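Local coordinates for flagellar brake protein YcgR (Klebsiella pneumoniae, PDB 5KEC), which binds the second messenger c-di-GMP and, as the transcription activator MrkH, probably switches on type 3 fimbriae genes that promote biofilm formation, at residues I9-Y14 against P101-V106; M150-N155 against E198-Y203. All blocks are in the same frame, centred on the assembly; numbering follows the deposited sequence.

Interaction 1. Residues I9-Y14 against P101-V106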
loop_
_atom_site.group_PDB
_atom_site.type_symbol
_atom_site.label_atom_id
_atom_site.label_comp_id
_atom_site.label_asym_id
_atom_site.label_seq_id
_atom_site.Cartn_x
_atom_site.Cartn_y
_atom_site.Cartn_z
ATOM N N ILE B 9 -10.139 -15.522 9.320
ATOM C CA ILE B 9 -9.321 -15.817 8.145
ATOM C C ILE B 9 -9.999 -16.887 7.303
ATOM O O ILE B 9 -10.269 -17.988 7.785
ATOM C CB ILE B 9 -7.923 -16.326 8.541
ATOM C CG1 ILE B 9 -7.196 -15.290 9.389
ATOM C CG2 ILE B 9 -7.092 -16.660 7.306
ATOM C CD1 ILE B 9 -6.724 -14.089 8.599
ATOM N N LYS B 10 -10.286 -16.556 6.049
ATOM C CA LYS B 10 -10.959 -17.480 5.137
ATOM C C LYS B 10 -10.016 -17.905 4.013
ATOM O O LYS B 10 -9.473 -17.061 3.291
ATOM C CB LYS B 10 -12.198 -16.823 4.524
ATOM C CG LYS B 10 -12.989 -15.931 5.469
ATOM C CD LYS B 10 -13.656 -16.725 6.572
ATOM C CE LYS B 10 -14.771 -15.910 7.223
ATOM N NZ LYS B 10 -15.506 -16.710 8.237
ATOM N N THR B 11 -9.832 -19.213 3.858
ATOM C CA THR B 11 -8.972 -19.745 2.801
ATOM C C THR B 11 -9.689 -20.757 1.921
ATOM O O THR B 11 -9.140 -21.227 0.928
ATOM C CB THR B 11 -7.711 -20.416 3.372
ATOM O OG1 THR B 11 -8.090 -21.367 4.376
ATOM C CG2 THR B 11 -6.783 -19.378 3.982
ATOM N N SER B 12 -10.913 -21.111 2.285
ATOM C CA SER B 12 -11.683 -22.018 1.449
ATOM C C SER B 12 -12.143 -21.290 0.199
ATOM O O SER B 12 -12.840 -20.275 0.277
ATOM C CB SER B 12 -12.897 -22.568 2.195
ATOM O OG SER B 12 -13.795 -23.177 1.281
ATOM N N LYS B 13 -11.751 -21.815 -0.952
ATOM C CA LYS B 13 -12.163 -21.260 -2.230
ATOM C C LYS B 13 -13.685 -21.137 -2.323
ATOM O O LYS B 13 -14.206 -20.147 -2.832
ATOM C CB LYS B 13 -11.644 -22.141 -3.366
ATOM C CG LYS B 13 -12.056 -21.690 -4.755
ATOM C CD LYS B 13 -12.228 -22.896 -5.669
ATOM C CE LYS B 13 -11.015 -23.821 -5.601
ATOM N NZ LYS B 13 -11.262 -25.149 -6.239
ATOM N N TYR B 14 -14.398 -22.147 -1.831
ATOM C CA TYR B 14 -15.852 -22.154 -1.945
ATOM C C TYR B 14 -16.484 -21.071 -1.079
ATOM O O TYR B 14 -17.412 -20.383 -1.510
ATOM C CB TYR B 14 -16.423 -23.532 -1.601
ATOM C CG TYR B 14 -15.865 -24.639 -2.464
ATOM C CD1 TYR B 14 -16.346 -24.853 -3.748
ATOM C CD2 TYR B 14 -14.847 -25.465 -1.999
ATOM C CE1 TYR B 14 -15.835 -25.863 -4.546
ATOM C CE2 TYR B 14 -14.329 -26.479 -2.789
ATOM C CZ TYR B 14 -14.827 -26.672 -4.061
ATOM O OH TYR B 14 -14.314 -27.678 -4.849
ATOM N N PRO B 101 -9.317 -13.500 -4.515
ATOM C CA PRO B 101 -8.283 -13.647 -3.491
ATOM C C PRO B 101 -8.287 -15.076 -2.978
ATOM O O PRO B 101 -9.321 -15.746 -3.023
ATOM C CB PRO B 101 -8.747 -12.690 -2.392
ATOM C CG PRO B 101 -10.234 -12.621 -2.565
ATOM C CD PRO B 101 -10.455 -12.689 -4.045
ATOM N N GLU B 102 -7.141 -15.536 -2.497
ATOM C CA GLU B 102 -7.021 -16.896 -1.996
ATOM C C GLU B 102 -7.029 -16.846 -0.482
ATOM O O GLU B 102 -7.038 -17.870 0.189
ATOM C CB GLU B 102 -5.738 -17.542 -2.518
ATOM C CG GLU B 102 -5.724 -17.727 -4.027
ATOM C CD GLU B 102 -4.340 -18.025 -4.570
ATOM O OE1 GLU B 102 -3.368 -17.392 -4.105
ATOM O OE2 GLU B 102 -4.224 -18.895 -5.459
ATOM N N CYS B 103 -7.027 -15.632 0.050
ATOM C CA CYS B 103 -7.127 -15.432 1.484
ATOM C C CYS B 103 -7.904 -14.159 1.799
ATOM O O CYS B 103 -7.679 -13.113 1.191
ATOM C CB CYS B 103 -5.739 -15.379 2.121
ATOM S SG CYS B 103 -5.739 -15.716 3.896
ATOM N N LEU B 104 -8.829 -14.265 2.745
ATOM C CA LEU B 104 -9.588 -13.123 3.218
ATOM C C LEU B 104 -9.360 -12.987 4.707
ATOM O O LEU B 104 -9.273 -13.986 5.423
ATOM C CB LEU B 104 -11.086 -13.319 2.974
ATOM C CG LEU B 104 -11.584 -13.421 1.534
ATOM C CD1 LEU B 104 -13.070 -13.727 1.522
ATOM C CD2 LEU B 104 -11.292 -12.132 0.793
ATOM N N GLN B 105 -9.264 -11.748 5.172
ATOM C CA GLN B 105 -9.217 -11.492 6.602
ATOM C C GLN B 105 -10.305 -10.503 7.010
ATOM O O GLN B 105 -10.335 -9.364 6.550
ATOM C CB GLN B 105 -7.839 -10.993 7.027
ATOM C CG GLN B 105 -7.757 -10.625 8.495
ATOM C CD GLN B 105 -6.332 -10.440 8.962
ATOM O OE1 GLN B 105 -5.456 -11.244 8.645
ATOM N NE2 GLN B 105 -6.087 -9.374 9.714
ATOM N N VAL B 106 -11.210 -10.958 7.868
ATOM C CA VAL B 106 -12.268 -10.104 8.368
ATOM C C VAL B 106 -11.742 -9.301 9.543
ATOM O O VAL B 106 -11.407 -9.855 10.590
ATOM C CB VAL B 106 -13.490 -10.917 8.809
ATOM C CG1 VAL B 106 -14.596 -9.987 9.289
ATOM C CG2 VAL B 106 -13.981 -11.785 7.665
HETATM O O HOH W 1 -7.277 -20.344 -0.930
#
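Lys-10 and Leu-104 form an antiparallel hydrogen-bonded pair. Lys-10 N donates to Leu-104 O over 2.8 Å, nearly straight at 167°, and Leu-104 N returns the bond to Lys-10 O at 2.9 Å. The adjoining pair, Ile-9 with Gln-105, is of the non-hydrogen-bonded kind; there the CA of Ile-9 makes a CA-H...O contact of 3.3 Å with Leu-104 O. Traced outward, Ile-9 CB stands off Leu-104 O at 4.1 Å, and there the chain divides. CG2, anti to the backbone N, rests on Cys-103 SG at 3.8 Å. CG1 lies beside the backbone N (chi1 -59°), and the bend at chi2 carries CD1 across the Gln-105 side chain, where it meets CB, CG and CD and comes within 3.1 Å of OE1, a close van der Waals approach with no hydrogen bond. Thr-11 CG2 also lies 3.8 Å from Cys-103 SG, so both methyls come to the sulfur from the side of 9-14. Beyond the paired residues, one water donates to both Thr-11 O and Glu-102 O and bridges the separating chains. On the other face, Lys-10 CB meets Leu-104 CB at 4.0 Å, while the ammonium group turns away to Gly-7 O and a salt bridge with Glu-15. Ser-12 N-caps helix 13-25 through a weak bond from Tyr-14 N. Strand 9-10 therefore adds an edge to strand 104-107, which pairs on its other side with strand 74-87, and buried Leu-104 packs against Ile-16, Ile-19 and Phe-20 of helix 13-25 and Ile-76 and Phe-78 of strand 74-87.

Interaction 2. Residues M150-N155 against E198-Y203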
loop_
_atom_site.group_PDB
_atom_site.type_symbol
_atom_site.label_atom_id
_atom_site.label_comp_id
_atom_site.label_asym_id
_atom_site.label_seq_id
_atom_site.Cartn_x
_atom_site.Cartn_y
_atom_site.Cartn_z
ATOM N N MET B 150 12.915 12.676 2.892
ATOM C CA MET B 150 12.968 14.119 2.761
ATOM C C MET B 150 14.387 14.624 2.554
ATOM O O MET B 150 15.340 14.115 3.147
ATOM C CB MET B 150 12.338 14.775 3.991
ATOM C CG MET B 150 12.352 16.289 3.978
ATOM S SD MET B 150 11.166 16.970 5.163
ATOM C CE MET B 150 9.626 16.422 4.424
ATOM N N THR B 151 14.519 15.626 1.694
ATOM C CA THR B 151 15.799 16.271 1.461
ATOM C C THR B 151 15.569 17.666 0.902
ATOM O O THR B 151 14.533 17.938 0.295
ATOM C CB THR B 151 16.668 15.466 0.475
ATOM O OG1 THR B 151 17.908 16.146 0.279
ATOM C CG2 THR B 151 15.966 15.328 -0.869
ATOM N N LYS B 152 16.535 18.553 1.097
ATOM C CA LYS B 152 16.437 19.892 0.531
ATOM C C LYS B 152 17.127 19.956 -0.826
ATOM O O LYS B 152 16.961 20.924 -1.574
ATOM C CB LYS B 152 17.012 20.929 1.501
ATOM C CG LYS B 152 16.305 20.930 2.853
ATOM C CD LYS B 152 17.008 21.810 3.879
ATOM C CE LYS B 152 16.880 23.277 3.529
ATOM N NZ LYS B 152 15.458 23.673 3.354
ATOM N N THR B 153 17.885 18.912 -1.150
ATOM C CA THR B 153 18.650 18.879 -2.395
ATOM C C THR B 153 18.448 17.577 -3.166
ATOM O O THR B 153 19.377 16.785 -3.315
ATOM C CB THR B 153 20.154 19.065 -2.133
ATOM O OG1 THR B 153 20.588 18.125 -1.142
ATOM C CG2 THR B 153 20.444 20.474 -1.641
ATOM N N PRO B 154 17.226 17.350 -3.661
ATOM C CA PRO B 154 16.964 16.125 -4.420
ATOM C C PRO B 154 17.615 16.153 -5.803
ATOM O O PRO B 154 17.795 17.228 -6.387
ATOM C CB PRO B 154 15.443 16.129 -4.567
ATOM C CG PRO B 154 15.071 17.586 -4.532
ATOM C CD PRO B 154 16.032 18.208 -3.547
ATOM N N ASN B 155 17.982 14.978 -6.301
ATOM C CA ASN B 155 18.382 14.823 -7.690
ATOM C C ASN B 155 17.137 14.395 -8.459
ATOM O O ASN B 155 16.874 13.201 -8.630
ATOM C CB ASN B 155 19.479 13.767 -7.816
ATOM C CG ASN B 155 20.267 13.894 -9.108
ATOM O OD1 ASN B 155 19.760 14.403 -10.112
ATOM N ND2 ASN B 155 21.514 13.437 -9.088
ATOM N N GLU B 198 11.707 34.768 5.789
ATOM C CA GLU B 198 12.513 33.594 5.466
ATOM C C GLU B 198 11.641 32.387 5.111
ATOM O O GLU B 198 10.561 32.200 5.676
ATOM C CB GLU B 198 13.457 33.260 6.627
ATOM C CG GLU B 198 14.516 34.324 6.889
ATOM C CD GLU B 198 15.435 33.967 8.044
ATOM O OE1 GLU B 198 15.064 33.197 8.929
ATOM O OE2 GLU B 198 16.642 34.524 8.038
ATOM N N SER B 199 12.116 31.574 4.171
ATOM C CA SER B 199 11.351 30.433 3.679
ATOM C C SER B 199 12.217 29.204 3.383
ATOM O O SER B 199 13.256 29.305 2.735
ATOM C CB SER B 199 10.566 30.832 2.430
ATOM O OG SER B 199 10.157 29.692 1.693
ATOM N N GLU B 200 11.772 28.043 3.858
ATOM C CA GLU B 200 12.484 26.784 3.639
ATOM C C GLU B 200 11.623 25.794 2.867
ATOM O O GLU B 200 10.472 25.549 3.227
ATOM C CB GLU B 200 12.894 26.159 4.975
ATOM C CG GLU B 200 14.044 26.857 5.681
ATOM C CD GLU B 200 15.393 26.503 5.087
ATOM O OE1 GLU B 200 16.039 25.566 5.601
ATOM O OE2 GLU B 200 15.809 27.161 4.108
ATOM N N SER B 201 12.184 25.219 1.811
ATOM C CA SER B 201 11.477 24.201 1.044
ATOM C C SER B 201 12.106 22.817 1.220
ATOM O O SER B 201 13.319 22.647 1.098
ATOM C CB SER B 201 11.416 24.574 -0.439
ATOM O OG SER B 201 10.713 25.789 -0.627
ATOM N N TYR B 202 11.261 21.836 1.509
ATOM C CA TYR B 202 11.701 20.465 1.704
ATOM C C TYR B 202 11.019 19.585 0.680
ATOM O O TYR B 202 9.821 19.725 0.433
ATOM C CB TYR B 202 11.357 19.991 3.114
ATOM C CG TYR B 202 11.903 20.896 4.188
ATOM C CD1 TYR B 202 13.138 20.646 4.770
ATOM C CD2 TYR B 202 11.194 22.016 4.609
ATOM C CE1 TYR B 202 13.649 21.478 5.746
ATOM C CE2 TYR B 202 11.692 22.851 5.586
ATOM C CZ TYR B 202 12.920 22.578 6.153
ATOM O OH TYR B 202 13.423 23.409 7.128
ATOM N N TYR B 203 11.780 18.678 0.079
ATOM C CA TYR B 203 11.202 17.745 -0.871
ATOM C C TYR B 203 10.864 16.432 -0.179
ATOM O O TYR B 203 11.713 15.827 0.482
ATOM C CB TYR B 203 12.155 17.509 -2.044
ATOM C CG TYR B 203 12.385 18.739 -2.881
ATOM C CD1 TYR B 203 11.668 18.945 -4.049
ATOM C CD2 TYR B 203 13.304 19.705 -2.496
ATOM C CE1 TYR B 203 11.867 20.076 -4.818
ATOM C CE2 TYR B 203 13.510 20.839 -3.261
ATOM C CZ TYR B 203 12.786 21.018 -4.418
ATOM O OH TYR B 203 12.983 22.144 -5.186
HETATM O O HOH W 2 15.228 23.086 -0.822
#
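Thr-151 and Tyr-203 form an antiparallel hydrogen-bonded pair: Tyr-203 N donates to Thr-151 O at 2.9 Å and 158°, and Thr-151 N to Tyr-203 O at 3.1 Å and 155°. One water donates to both Lys-152 O and Ser-201 O where the chains part. Lys-152 reaches along strand 199-210 to a salt bridge with Glu-200, NZ to OE1 3.0 Å, although the hydrogen bond within it is weak. Another weak bond joins NZ to Ser-201 O. Bends at chi3 and chi4 fold the ammonium group over one face of the Tyr-202 ring, offset toward its rim, giving a cation-pi contact with NZ 4.0 Å from the centroid and 23° off the normal. The ammonium is thus flanked by carboxylate, carbonyl and ring face, which would probably stabilise its charge. Thr-151 OG1 accepts from Thr-153 N, an ST turn that brings Pro-154 onto Tyr-203. The proline lies over one ring face in a CH-pi contact, CG 3.5 Å from the centroid, while Thr-151 O sits at the ring edge in its plane. Met-150 SD packs on Tyr-202 CB at 3.7 Å and lies obliquely 4.9 Å from the ring centroid, a Met-aromatic contact. Strand 146-151 begins at Gly-146, which ends the c-di-GMP-binding DxSxxG set Asp-141, Ser-143, Gly-146; Gln-204, another ligand-binding residue, follows Tyr-203, consistent with a PilZ domain, here without ligand.

Interactions 1 and 2 belong to different antiparallel sheets, on opposite sides of the chain's centre; their own centres are 45 Å apart and their nearest atoms about 30 Å, so they do not touch. Along the chain they are in series, the 9-14/101-106 contact closing before 150-155/198-203 opens. Both lie close to residues that bind c-di-GMP, although no ligand is bound in this apo model. The Gln-105 side chain is about 3 Å from that of Arg-111, and ligand-binding Arg-110 and Arg-114 also follow 101-106 in the chain. The Met-150 side chain is about 4 Å from that of Gln-204, whose closeness to interaction 2 is partly sequential, since it adjoins Tyr-203, and about 8 Å from that of Asp-141.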